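Local coordinates for sortase, SrtB family (PDB 4Y4Q), which is a class B sortase of the type II pilus, probably a cysteine transpeptidase that takes part in pilus formation at the pneumococcal cell surface, at residues R115-I126 with I182-Q193. Sequence-based numbering, arbitrary orientation.
Sequences RNNPKFEDFNTI and IYDPGIQGEDRQ
N124 reaches from the start of its strand into the loop 184-187 and ties it down with both ends of its amide. N124 ND2 donates a hydrogen bond to D184 O at 2.7 Å, the acceptor lying in the amide plane, while N124 OD1 accepts from I187 N on a lone pair at 2.8 Å. The first torsion (chi1 58°) sets CG between backbone N and carbonyl carbon, which turns the amide along the loop. The backbone joins in: G186 N donates to N124 O at 3.1 Å, and the same oxygen also receives N116 ND2. Three bonds fix the rotation of the buried N116 amide: ND2 meets D122 OD2 close to the amide plane and N124 O tilted out of it, and OD1 accepts from I126 N.

P185 packs beside these amides. P185 CB touches N116 OD1 and lies 3.8 Å from I126 CD1; P185 CG and CD lie over one face of the R115 guanidinium, with P185 CD 3.4 Å from R115 NH2. R115 NE also forms a salt bridge with D113, which probably helps to hold that plane over the proline. I126 also meets Y183, its CG2 coming to the edge of the tyrosine ring, whose hydroxyl bonds to S222.

At the other end, the Q193 side chain lies over the F123 ring, the two running antiparallel with 25° between amide and ring planes. Q193 CG sits 3.8 Å from the F123 ring centroid, a CH-pi contact over the face, and Q193 NE2 bonds almost straight (174°) to I187 O. A water bridges that oxygen to F123 N, and Y196 of the same helix packs against F123.

The arrangement is loop-to-strand packing in the sortase beta-barrel fold: the connection entering helix 190-202 is fastened across the beginning of strand 124-129.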
# COMPACT_ATOMS: atom_id res chain seq x y z
N ARG A 115 13.39 3.67 -1.20
CA ARG A 115 13.67 4.97 -0.59
C ARG A 115 12.94 5.17 0.74
O ARG A 115 13.25 6.12 1.49
CB ARG A 115 13.34 6.11 -1.58
CG ARG A 115 14.30 6.22 -2.77
CD ARG A 115 13.69 6.97 -3.94
NE ARG A 115 12.42 6.38 -4.36
CZ ARG A 115 11.64 6.87 -5.32
NH1 ARG A 115 12.01 7.98 -5.97
NH2 ARG A 115 10.50 6.27 -5.63
N ASN A 116 11.96 4.31 1.03
CA ASN A 116 11.19 4.42 2.27
C ASN A 116 11.87 3.76 3.47
O ASN A 116 12.64 2.80 3.32
CB ASN A 116 9.82 3.76 2.11
CG ASN A 116 8.79 4.69 1.49
OD1 ASN A 116 8.01 4.27 0.63
ND2 ASN A 116 8.74 5.94 1.95
N ASN A 117 11.59 4.28 4.66
CA ASN A 117 12.04 3.64 5.89
C ASN A 117 11.28 2.32 6.10
O ASN A 117 10.04 2.30 6.02
CB ASN A 117 11.82 4.59 7.08
CG ASN A 117 12.10 3.92 8.42
OD1 ASN A 117 11.23 3.28 9.01
ND2 ASN A 117 13.32 4.08 8.92
N PRO A 118 12.01 1.23 6.38
CA PRO A 118 11.41 -0.11 6.44
C PRO A 118 10.56 -0.33 7.69
O PRO A 118 9.92 -1.39 7.79
CB PRO A 118 12.64 -1.03 6.47
CG PRO A 118 13.72 -0.20 7.10
CD PRO A 118 13.46 1.21 6.61
N LYS A 119 10.56 0.62 8.62
CA LYS A 119 9.72 0.51 9.81
C LYS A 119 8.53 1.46 9.75
O LYS A 119 7.97 1.83 10.78
CB LYS A 119 10.53 0.80 11.07
CG LYS A 119 11.59 -0.23 11.39
CD LYS A 119 12.50 0.27 12.52
CE LYS A 119 13.45 -0.82 12.99
NZ LYS A 119 14.03 -1.58 11.85
N PHE A 120 8.14 1.84 8.53
CA PHE A 120 6.97 2.70 8.30
C PHE A 120 6.97 4.00 9.12
O PHE A 120 5.91 4.46 9.56
CB PHE A 120 5.68 1.91 8.52
CG PHE A 120 5.44 0.87 7.46
CD1 PHE A 120 6.09 -0.35 7.51
CD2 PHE A 120 4.60 1.13 6.39
CE1 PHE A 120 5.90 -1.30 6.52
CE2 PHE A 120 4.40 0.19 5.40
CZ PHE A 120 5.05 -1.03 5.47
N GLU A 121 8.14 4.58 9.32
CA GLU A 121 8.26 5.85 10.02
C GLU A 121 7.92 7.05 9.14
O GLU A 121 7.60 8.13 9.65
CB GLU A 121 9.68 6.01 10.58
CG GLU A 121 10.05 4.93 11.58
CD GLU A 121 11.36 5.22 12.29
OE1 GLU A 121 11.85 6.37 12.21
OE2 GLU A 121 11.89 4.28 12.92
N ASP A 122 8.00 6.86 7.83
CA ASP A 122 7.82 7.96 6.89
C ASP A 122 6.35 8.33 6.82
O ASP A 122 5.48 7.51 7.16
CB ASP A 122 8.29 7.57 5.48
CG ASP A 122 9.80 7.41 5.37
OD1 ASP A 122 10.53 7.95 6.24
OD2 ASP A 122 10.26 6.76 4.40
N PHE A 123 6.07 9.56 6.38
CA PHE A 123 4.70 10.03 6.22
C PHE A 123 3.96 9.18 5.19
O PHE A 123 2.93 8.59 5.50
CB PHE A 123 4.67 11.51 5.80
CG PHE A 123 3.34 11.93 5.24
CD1 PHE A 123 2.22 12.05 6.06
CD2 PHE A 123 3.20 12.16 3.87
CE1 PHE A 123 0.99 12.41 5.53
CE2 PHE A 123 1.97 12.53 3.34
CZ PHE A 123 0.86 12.65 4.17
N ASN A 124 4.51 9.10 3.99
CA ASN A 124 3.94 8.26 2.95
C ASN A 124 4.87 7.11 2.59
O ASN A 124 6.04 7.32 2.27
CB ASN A 124 3.61 9.08 1.70
CG ASN A 124 4.83 9.78 1.14
OD1 ASN A 124 5.65 10.32 1.88
ND2 ASN A 124 4.96 9.78 -0.19
N THR A 125 4.35 5.89 2.65
CA THR A 125 5.12 4.70 2.30
C THR A 125 4.46 4.03 1.10
O THR A 125 3.25 3.73 1.12
CB THR A 125 5.14 3.68 3.44
OG1 THR A 125 5.66 4.29 4.64
CG2 THR A 125 6.02 2.49 3.06
N ILE A 126 5.24 3.79 0.06
CA ILE A 126 4.68 3.24 -1.17
C ILE A 126 5.11 1.79 -1.31
O ILE A 126 6.30 1.46 -1.18
CB ILE A 126 5.14 4.05 -2.40
CG1 ILE A 126 4.79 5.53 -2.20
CG2 ILE A 126 4.51 3.51 -3.69
CD1 ILE A 126 5.19 6.42 -3.34
N ILE A 182 2.56 11.50 -7.53
CA ILE A 182 2.01 10.49 -6.63
C ILE A 182 3.10 9.58 -6.06
O ILE A 182 3.12 9.25 -4.87
CB ILE A 182 1.03 9.59 -7.38
CG1 ILE A 182 -0.09 10.43 -8.00
CG2 ILE A 182 0.55 8.41 -6.48
CD1 ILE A 182 -0.98 11.11 -7.01
N TYR A 183 3.99 9.15 -6.95
CA TYR A 183 5.08 8.25 -6.59
C TYR A 183 6.30 9.05 -6.15
O TYR A 183 7.34 9.03 -6.81
CB TYR A 183 5.44 7.37 -7.80
CG TYR A 183 4.35 6.39 -8.19
CD1 TYR A 183 4.15 5.21 -7.48
CD2 TYR A 183 3.50 6.65 -9.27
CE1 TYR A 183 3.14 4.31 -7.83
CE2 TYR A 183 2.50 5.77 -9.63
CZ TYR A 183 2.32 4.60 -8.90
OH TYR A 183 1.33 3.72 -9.25
N ASP A 184 6.16 9.75 -5.02
CA ASP A 184 7.25 10.51 -4.39
C ASP A 184 7.24 10.11 -2.93
O ASP A 184 6.57 10.75 -2.11
CB ASP A 184 6.98 12.01 -4.52
CG ASP A 184 8.13 12.87 -4.03
OD1 ASP A 184 9.04 12.37 -3.33
OD2 ASP A 184 8.12 14.07 -4.36
N PRO A 185 7.95 9.04 -2.59
CA PRO A 185 7.82 8.47 -1.24
C PRO A 185 8.63 9.27 -0.22
O PRO A 185 9.62 9.91 -0.59
CB PRO A 185 8.43 7.07 -1.41
CG PRO A 185 9.55 7.30 -2.45
CD PRO A 185 8.99 8.36 -3.39
N GLY A 186 8.20 9.23 1.03
CA GLY A 186 8.99 9.79 2.12
C GLY A 186 9.06 11.31 2.15
O GLY A 186 10.08 11.89 2.51
N ILE A 187 7.96 11.95 1.81
CA ILE A 187 7.88 13.41 1.85
C ILE A 187 7.92 13.97 3.29
O ILE A 187 7.28 13.44 4.20
CB ILE A 187 6.63 13.87 1.12
CG1 ILE A 187 6.78 13.50 -0.36
CG2 ILE A 187 6.42 15.36 1.28
CD1 ILE A 187 5.56 13.72 -1.16
N GLN A 188 8.69 15.04 3.48
CA GLN A 188 8.90 15.64 4.79
C GLN A 188 8.45 17.09 4.84
O GLN A 188 8.50 17.79 3.82
CB GLN A 188 10.38 15.59 5.16
CG GLN A 188 10.92 14.19 5.34
CD GLN A 188 12.03 14.13 6.35
OE1 GLN A 188 11.84 14.54 7.50
NE2 GLN A 188 13.19 13.65 5.93
N GLY A 189 8.04 17.54 6.02
CA GLY A 189 7.59 18.91 6.20
C GLY A 189 6.08 18.95 6.17
O GLY A 189 5.45 18.35 5.31
N GLU A 190 5.50 19.68 7.12
CA GLU A 190 4.06 19.68 7.38
C GLU A 190 3.26 20.19 6.18
O GLU A 190 2.42 19.46 5.63
CB GLU A 190 3.79 20.53 8.62
CG GLU A 190 2.36 20.52 9.16
CD GLU A 190 2.28 21.17 10.55
OE1 GLU A 190 3.14 20.84 11.40
OE2 GLU A 190 1.38 22.01 10.78
N ASP A 191 3.54 21.43 5.78
CA ASP A 191 2.82 22.06 4.68
C ASP A 191 3.03 21.31 3.36
O ASP A 191 2.11 21.21 2.53
CB ASP A 191 3.25 23.53 4.53
CG ASP A 191 2.94 24.36 5.77
OD1 ASP A 191 3.72 24.31 6.74
OD2 ASP A 191 1.91 25.08 5.76
N ARG A 192 4.22 20.74 3.19
CA ARG A 192 4.53 19.95 2.00
C ARG A 192 3.78 18.62 1.99
O ARG A 192 3.24 18.21 0.96
CB ARG A 192 6.05 19.73 1.89
CG ARG A 192 6.48 18.98 0.64
CD ARG A 192 8.00 18.80 0.57
NE ARG A 192 8.70 20.03 0.22
CZ ARG A 192 9.21 20.87 1.11
NH1 ARG A 192 9.09 20.60 2.41
NH2 ARG A 192 9.84 21.98 0.73
N GLN A 193 3.73 17.95 3.14
CA GLN A 193 2.92 16.74 3.28
C GLN A 193 1.46 17.08 3.00
O GLN A 193 0.76 16.34 2.31
CB GLN A 193 3.11 16.12 4.66
CG GLN A 193 4.40 15.30 4.83
CD GLN A 193 4.87 15.22 6.27
OE1 GLN A 193 4.24 15.77 7.17
NE2 GLN A 193 6.00 14.55 6.49
O HOH W 1 9.50 7.21 -8.53
O HOH W 2 8.10 11.16 5.45